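Local coordinates for AP endonuclease, family protein 2 (Mycobacterium smegmatis, PDB 5TNV), which binds a magnesium ion in a xylose isomerase-like TIM barrel and may have endonuclease activity, at residues 283-288 / 315-320; 225-230 / 238-243. All blocks are in the same frame, centred on the assembly; numbering follows the deposited sequence. Where two conformers were deposited one is given.

Both contacts are buried, mainly apolar helix-helix meetings in one xylose isomerase-like TIM barrel, with centres about 16 Å apart. Contact 1 joins helices 281-290 and 306-325, which flank strand 297-299 in the chain, and lies beside a subunit interface. Contact 2 joins the short helix 225-228, just after the metal ligand Asp-223, to helix 237-244, and no other chain touches its segments. Branched aliphatic side chains make contact 1, whereas a methionine carries contact 2, with the Tyr-241 hydroxyl and the Arg-229 guanidinium bonded to residues outside the two segments. Helices 281-290 and 237-244 meet directly, as Ile-284 CG2 lies 3.6 Å from Tyr-241 CG.

Contact 1: 283-288 / 315-320; sequences QIIRLA and EYILQV
Ile-285 overlaps the side of Val-320, its CG2 3.8 Å from Val-320 CG1, where helices 281-290 and 306-325 pack together on the outside of the xylose isomerase-like TIM barrel. The same valine methyl also lies 3.9 Å from Ile-285 CB, so it sits against the branch carbon and the short methyl of the isoleucine, with CD1 slightly farther off. Val-320 holds CG1 anti to its own nitrogen (chi1 171°), which points that methyl across to the other helix. The longer arm of Ile-285 runs on to Ile-317 and meets it at about a right angle, with Ile-285 CD1 4.2 Å from Ile-317 CG1. Both isoleucines also touch Ile-253 of strand 251-261, which extends this aliphatic packing down to the barrel wall.

The other methyl of Val-320 serves its own helix: CG2 stands 3.9 Å above one face of the Tyr-316 ring, toward its rim, one turn back. That ring reaches Tyr-281 and Arg-282 of the opposing helix, and its hydroxyl is hydrogen-bonded to Asp-305 of the second subunit.

A polar margin borders the aliphatic patch. Arg-286 was deposited in two conformers, so its link is doubtful: in the one given, a water accepts from Arg-286 NE at 2.6 Å and donates to Val-320 O at 2.9 Å.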
loop_
_atom_site.group_PDB
_atom_site.type_symbol
_atom_site.label_atom_id
_atom_site.label_comp_id
_atom_site.label_asym_id
_atom_site.label_seq_id
_atom_site.Cartn_x
_atom_site.Cartn_y
_atom_site.Cartn_z
ATOM N N GLN A 283 -13.569 -9.381 -7.006
ATOM C CA GLN A 283 -14.274 -10.651 -7.060
ATOM C C GLN A 283 -15.414 -10.677 -6.055
ATOM O O GLN A 283 -16.515 -11.158 -6.363
ATOM C CB GLN A 283 -13.320 -11.792 -6.805
ATOM C CG GLN A 283 -12.332 -12.095 -7.885
ATOM C CD GLN A 283 -11.305 -13.171 -7.490
ATOM O OE1 GLN A 283 -11.251 -13.623 -6.312
ATOM N NE2 GLN A 283 -10.499 -13.577 -8.426
ATOM N N ILE A 284 -15.184 -10.210 -4.836
ATOM C CA ILE A 284 -16.198 -10.356 -3.777
ATOM C C ILE A 284 -17.377 -9.395 -3.988
ATOM O O ILE A 284 -18.525 -9.815 -3.756
ATOM C CB ILE A 284 -15.531 -10.262 -2.388
ATOM C CG1 ILE A 284 -14.580 -11.437 -2.156
ATOM C CG2 ILE A 284 -16.565 -10.099 -1.295
ATOM C CD1 ILE A 284 -15.167 -12.785 -2.246
ATOM N N ILE A 285 -17.155 -8.168 -4.406
ATOM C CA ILE A 285 -18.293 -7.296 -4.718
ATOM C C ILE A 285 -19.084 -7.886 -5.863
ATOM O O ILE A 285 -20.315 -7.900 -5.836
ATOM C CB ILE A 285 -17.845 -5.855 -4.994
ATOM C CG1 ILE A 285 -17.319 -5.189 -3.725
ATOM C CG2 ILE A 285 -18.961 -5.029 -5.620
ATOM C CD1 ILE A 285 -16.529 -3.923 -3.988
ATOM N N ARG A 286 -18.413 -8.407 -6.921
ATOM C CA ARG A 286 -19.174 -8.999 -8.007
ATOM C C ARG A 286 -19.956 -10.204 -7.537
ATOM O O ARG A 286 -21.117 -10.396 -7.965
ATOM C CB ARG A 286 -18.250 -9.387 -9.171
ATOM C CG ARG A 286 -17.946 -8.214 -10.096
ATOM C CD ARG A 286 -16.821 -8.559 -11.051
ATOM N NE ARG A 286 -16.823 -7.583 -12.135
ATOM C CZ ARG A 286 -17.454 -7.628 -13.286
ATOM N NH1 ARG A 286 -17.325 -6.600 -14.127
ATOM N NH2 ARG A 286 -18.203 -8.632 -13.662
ATOM N N LEU A 287 -19.400 -11.036 -6.663
ATOM C CA LEU A 287 -20.090 -12.159 -6.083
ATOM C C LEU A 287 -21.328 -11.686 -5.329
ATOM O O LEU A 287 -22.415 -12.255 -5.456
ATOM C CB LEU A 287 -19.166 -12.950 -5.137
ATOM C CG LEU A 287 -19.825 -14.133 -4.438
ATOM C CD1 LEU A 287 -20.298 -15.165 -5.446
ATOM C CD2 LEU A 287 -18.838 -14.693 -3.402
ATOM N N ALA A 288 -21.159 -10.647 -4.505
ATOM C CA ALA A 288 -22.292 -10.107 -3.769
ATOM C C ALA A 288 -23.434 -9.760 -4.709
ATOM O O ALA A 288 -24.575 -10.106 -4.484
ATOM C CB ALA A 288 -21.831 -8.886 -2.955
ATOM N N GLU A 315 -13.967 5.484 -4.215
ATOM C CA GLU A 315 -13.709 5.551 -5.651
ATOM C C GLU A 315 -13.524 4.153 -6.231
ATOM O O GLU A 315 -13.959 3.871 -7.349
ATOM C CB GLU A 315 -12.520 6.445 -5.946
ATOM C CG GLU A 315 -12.813 7.899 -5.699
ATOM C CD GLU A 315 -11.674 8.835 -5.981
ATOM O OE1 GLU A 315 -10.610 8.357 -6.347
ATOM O OE2 GLU A 315 -11.863 10.071 -5.801
ATOM N N TYR A 316 -12.843 3.284 -5.487
ATOM C CA TYR A 316 -12.629 1.900 -5.884
ATOM C C TYR A 316 -13.942 1.167 -6.079
ATOM O O TYR A 316 -14.152 0.513 -7.106
ATOM C CB TYR A 316 -11.752 1.240 -4.815
ATOM C CG TYR A 316 -11.587 -0.250 -5.024
ATOM C CD1 TYR A 316 -10.562 -0.705 -5.840
ATOM C CD2 TYR A 316 -12.399 -1.197 -4.440
ATOM C CE1 TYR A 316 -10.361 -2.040 -6.084
ATOM C CE2 TYR A 316 -12.180 -2.536 -4.644
ATOM C CZ TYR A 316 -11.154 -2.962 -5.471
ATOM O OH TYR A 316 -10.950 -4.311 -5.654
ATOM N N ILE A 317 -14.813 1.233 -5.079
ATOM C CA ILE A 317 -16.107 0.558 -5.149
ATOM C C ILE A 317 -16.895 1.080 -6.347
ATOM O O ILE A 317 -17.518 0.305 -7.081
ATOM C CB ILE A 317 -16.893 0.711 -3.827
ATOM C CG1 ILE A 317 -16.173 0.035 -2.663
ATOM C CG2 ILE A 317 -18.320 0.216 -3.965
ATOM C CD1 ILE A 317 -16.676 0.440 -1.311
ATOM N N LEU A 318 -16.899 2.394 -6.560
ATOM C CA LEU A 318 -17.645 2.960 -7.671
ATOM C C LEU A 318 -17.130 2.377 -8.990
ATOM O O LEU A 318 -17.961 2.067 -9.853
ATOM C CB LEU A 318 -17.551 4.479 -7.572
ATOM C CG LEU A 318 -18.171 5.261 -8.729
ATOM C CD1 LEU A 318 -19.667 5.014 -8.776
ATOM C CD2 LEU A 318 -17.797 6.732 -8.610
ATOM N N GLN A 319 -15.842 2.206 -9.187
ATOM C CA GLN A 319 -15.352 1.622 -10.448
ATOM C C GLN A 319 -15.811 0.182 -10.542
ATOM O O GLN A 319 -16.179 -0.270 -11.659
ATOM C CB GLN A 319 -13.839 1.786 -10.563
ATOM C CG GLN A 319 -13.304 1.380 -11.934
ATOM C CD GLN A 319 -13.117 -0.109 -12.217
ATOM O OE1 GLN A 319 -12.841 -0.911 -11.315
ATOM N NE2 GLN A 319 -13.310 -0.497 -13.455
ATOM N N VAL A 320 -15.682 -0.615 -9.509
ATOM C CA VAL A 320 -16.059 -2.014 -9.550
ATOM C C VAL A 320 -17.549 -2.124 -9.924
ATOM O O VAL A 320 -17.923 -2.924 -10.788
ATOM C CB VAL A 320 -15.743 -2.724 -8.214
ATOM C CG1 VAL A 320 -16.339 -4.130 -8.169
ATOM C CG2 VAL A 320 -14.232 -2.805 -7.977
HETATM O O HOH W 1 -16.157 -5.083 -11.649
#

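Contact 2: 225-230 / 238-243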
loop_
_atom_site.group_PDB
_atom_site.type_symbol
_atom_site.label_atom_id
_atom_site.label_comp_id
_atom_site.label_asym_id
_atom_site.label_seq_id
_atom_site.Cartn_x
_atom_site.Cartn_y
_atom_site.Cartn_z
ATOM N N GLY A 225 -13.333 -7.838 7.230
ATOM C CA GLY A 225 -12.049 -7.276 7.609
ATOM C C GLY A 225 -11.788 -7.435 9.119
ATOM O O GLY A 225 -10.632 -7.599 9.507
ATOM N N ASN A 226 -12.831 -7.388 9.931
ATOM C CA ASN A 226 -12.671 -7.581 11.354
ATOM C C ASN A 226 -11.985 -8.930 11.679
ATOM O O ASN A 226 -11.263 -9.034 12.662
ATOM C CB ASN A 226 -14.000 -7.528 12.085
ATOM C CG ASN A 226 -14.631 -6.159 12.101
ATOM O OD1 ASN A 226 -13.915 -5.136 11.966
ATOM N ND2 ASN A 226 -15.930 -6.093 12.288
ATOM N N LEU A 227 -12.264 -9.942 10.879
ATOM C CA LEU A 227 -11.707 -11.275 11.036
ATOM C C LEU A 227 -10.400 -11.452 10.340
ATOM O O LEU A 227 -9.463 -12.107 10.878
ATOM C CB LEU A 227 -12.713 -12.341 10.595
ATOM C CG LEU A 227 -14.091 -12.295 11.277
ATOM C CD1 LEU A 227 -14.918 -13.478 10.842
ATOM C CD2 LEU A 227 -13.986 -12.190 12.786
ATOM N N VAL A 228 -10.236 -10.947 9.097
ATOM C CA VAL A 228 -9.024 -11.139 8.310
ATOM C C VAL A 228 -7.803 -10.560 9.015
ATOM O O VAL A 228 -6.681 -11.070 8.851
ATOM C CB VAL A 228 -9.245 -10.528 6.911
ATOM C CG1 VAL A 228 -7.963 -10.381 6.114
ATOM C CG2 VAL A 228 -10.307 -11.306 6.140
ATOM N N ARG A 229 -7.971 -9.509 9.819
ATOM C CA ARG A 229 -6.837 -8.870 10.514
ATOM C C ARG A 229 -6.315 -9.724 11.643
ATOM O O ARG A 229 -5.214 -9.419 12.163
ATOM C CB ARG A 229 -7.288 -7.517 11.051
ATOM C CG ARG A 229 -8.291 -7.587 12.223
ATOM C CD ARG A 229 -9.043 -6.303 12.365
ATOM N NE ARG A 229 -10.058 -6.371 13.409
ATOM C CZ ARG A 229 -10.899 -5.375 13.669
ATOM N NH1 ARG A 229 -10.780 -4.210 13.054
ATOM N NH2 ARG A 229 -11.856 -5.569 14.587
ATOM N N LEU A 230 -7.044 -10.732 12.127
ATOM C CA LEU A 230 -6.718 -11.373 13.382
ATOM C C LEU A 230 -5.552 -12.351 13.244
ATOM O O LEU A 230 -5.399 -13.067 12.247
ATOM C CB LEU A 230 -7.926 -12.130 13.906
ATOM C CG LEU A 230 -9.158 -11.259 14.182
ATOM C CD1 LEU A 230 -10.352 -12.134 14.545
ATOM C CD2 LEU A 230 -8.876 -10.235 15.257
ATOM N N SER A 238 -12.774 -15.670 0.424
ATOM C CA SER A 238 -13.685 -16.151 -0.612
ATOM C C SER A 238 -14.753 -17.068 -0.045
ATOM O O SER A 238 -15.926 -16.989 -0.364
ATOM C CB SER A 238 -12.942 -16.875 -1.715
ATOM O OG SER A 238 -12.330 -18.093 -1.393
ATOM N N GLU A 239 -14.315 -17.985 0.786
ATOM C CA GLU A 239 -15.156 -18.976 1.404
ATOM C C GLU A 239 -16.084 -18.304 2.426
ATOM O O GLU A 239 -17.296 -18.553 2.497
ATOM C CB GLU A 239 -14.356 -20.079 2.065
ATOM C CG GLU A 239 -15.096 -21.105 2.873
ATOM C CD GLU A 239 -14.234 -22.015 3.681
ATOM O OE1 GLU A 239 -13.158 -22.445 3.092
ATOM O OE2 GLU A 239 -14.670 -22.277 4.846
ATOM N N MET A 240 -15.500 -17.420 3.247
ATOM C CA MET A 240 -16.315 -16.800 4.299
ATOM C C MET A 240 -17.391 -15.919 3.703
ATOM O O MET A 240 -18.552 -15.949 4.127
ATOM C CB MET A 240 -15.434 -15.957 5.228
ATOM C CG MET A 240 -14.348 -16.754 5.997
ATOM S SD MET A 240 -13.717 -15.869 7.431
ATOM C CE MET A 240 -12.691 -14.607 6.691
ATOM N N TYR A 241 -17.047 -15.078 2.722
ATOM C CA TYR A 241 -18.016 -14.196 2.097
ATOM C C TYR A 241 -19.100 -14.974 1.370
ATOM O O TYR A 241 -20.261 -14.602 1.429
ATOM C CB TYR A 241 -17.332 -13.199 1.171
ATOM C CG TYR A 241 -16.902 -11.909 1.842
ATOM C CD1 TYR A 241 -17.862 -11.050 2.383
ATOM C CD2 TYR A 241 -15.571 -11.514 1.909
ATOM C CE1 TYR A 241 -17.531 -9.873 2.994
ATOM C CE2 TYR A 241 -15.224 -10.314 2.529
ATOM C CZ TYR A 241 -16.214 -9.495 3.054
ATOM O OH TYR A 241 -15.943 -8.280 3.679
ATOM N N ALA A 242 -18.752 -16.082 0.699
ATOM C CA ALA A 242 -19.784 -16.869 0.056
ATOM C C ALA A 242 -20.845 -17.375 1.041
ATOM O O ALA A 242 -22.027 -17.484 0.703
ATOM C CB ALA A 242 -19.142 -18.073 -0.699
ATOM N N LYS A 243 -20.448 -17.667 2.254
ATOM C CA LYS A 243 -21.394 -18.154 3.230
ATOM C C LYS A 243 -22.348 -17.056 3.685
ATOM O O LYS A 243 -23.510 -17.355 3.923
ATOM C CB LYS A 243 -20.646 -18.719 4.441
ATOM C CG LYS A 243 -20.058 -20.077 4.316
ATOM C CD LYS A 243 -19.435 -20.496 5.643
ATOM C CE LYS A 243 -18.941 -21.885 5.355
ATOM N NZ LYS A 243 -18.406 -22.421 6.615
#
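Met-240 reaches from helix 237-244 to Val-228 and Leu-227 of the short helix 225-228, two helical pieces that follow strand 218-221 of the xylose isomerase-like TIM barrel. Its thioether supplies the closer packing. The chain is bent at its last torsion (chi3 -74°), bringing CE to 4.1 Å from Val-228 CG2, the two side chains crossing at a slant, while Met-240 SD lies 4.3 Å from Leu-227 CD1. One unbranched side chain thus spans two neighbouring residues of the short helix.

The tyrosine end is looser. Tyr-241 OH comes no nearer than 4.4 Å to Gly-225 N, and no hydrogen bond joins the two segments. The hydroxyl is instead hydrogen-bonded to Tyr-281 OH and Pro-222 O, which ties helix 237-244 to helix 281-290 and to the backbone just before the magnesium ligand Asp-223. Gly-225 follows that ligand by two residues.

On the solvent side of helix 237-244 Glu-239 is exposed, and the partly exposed Lys-243 forms a salt bridge with Asp-204. Segment 225-230 has a buried polar flank. There Arg-229 pairs with Glu-196 through a salt bridge, and Lys-254 is hydrogen-bonded to the side-chain oxygen of Asn-226. That same oxygen, Asn-226 OD1, sits 3.0 Å above the plane of the Arg-229 guanidinium, displaced toward its rim.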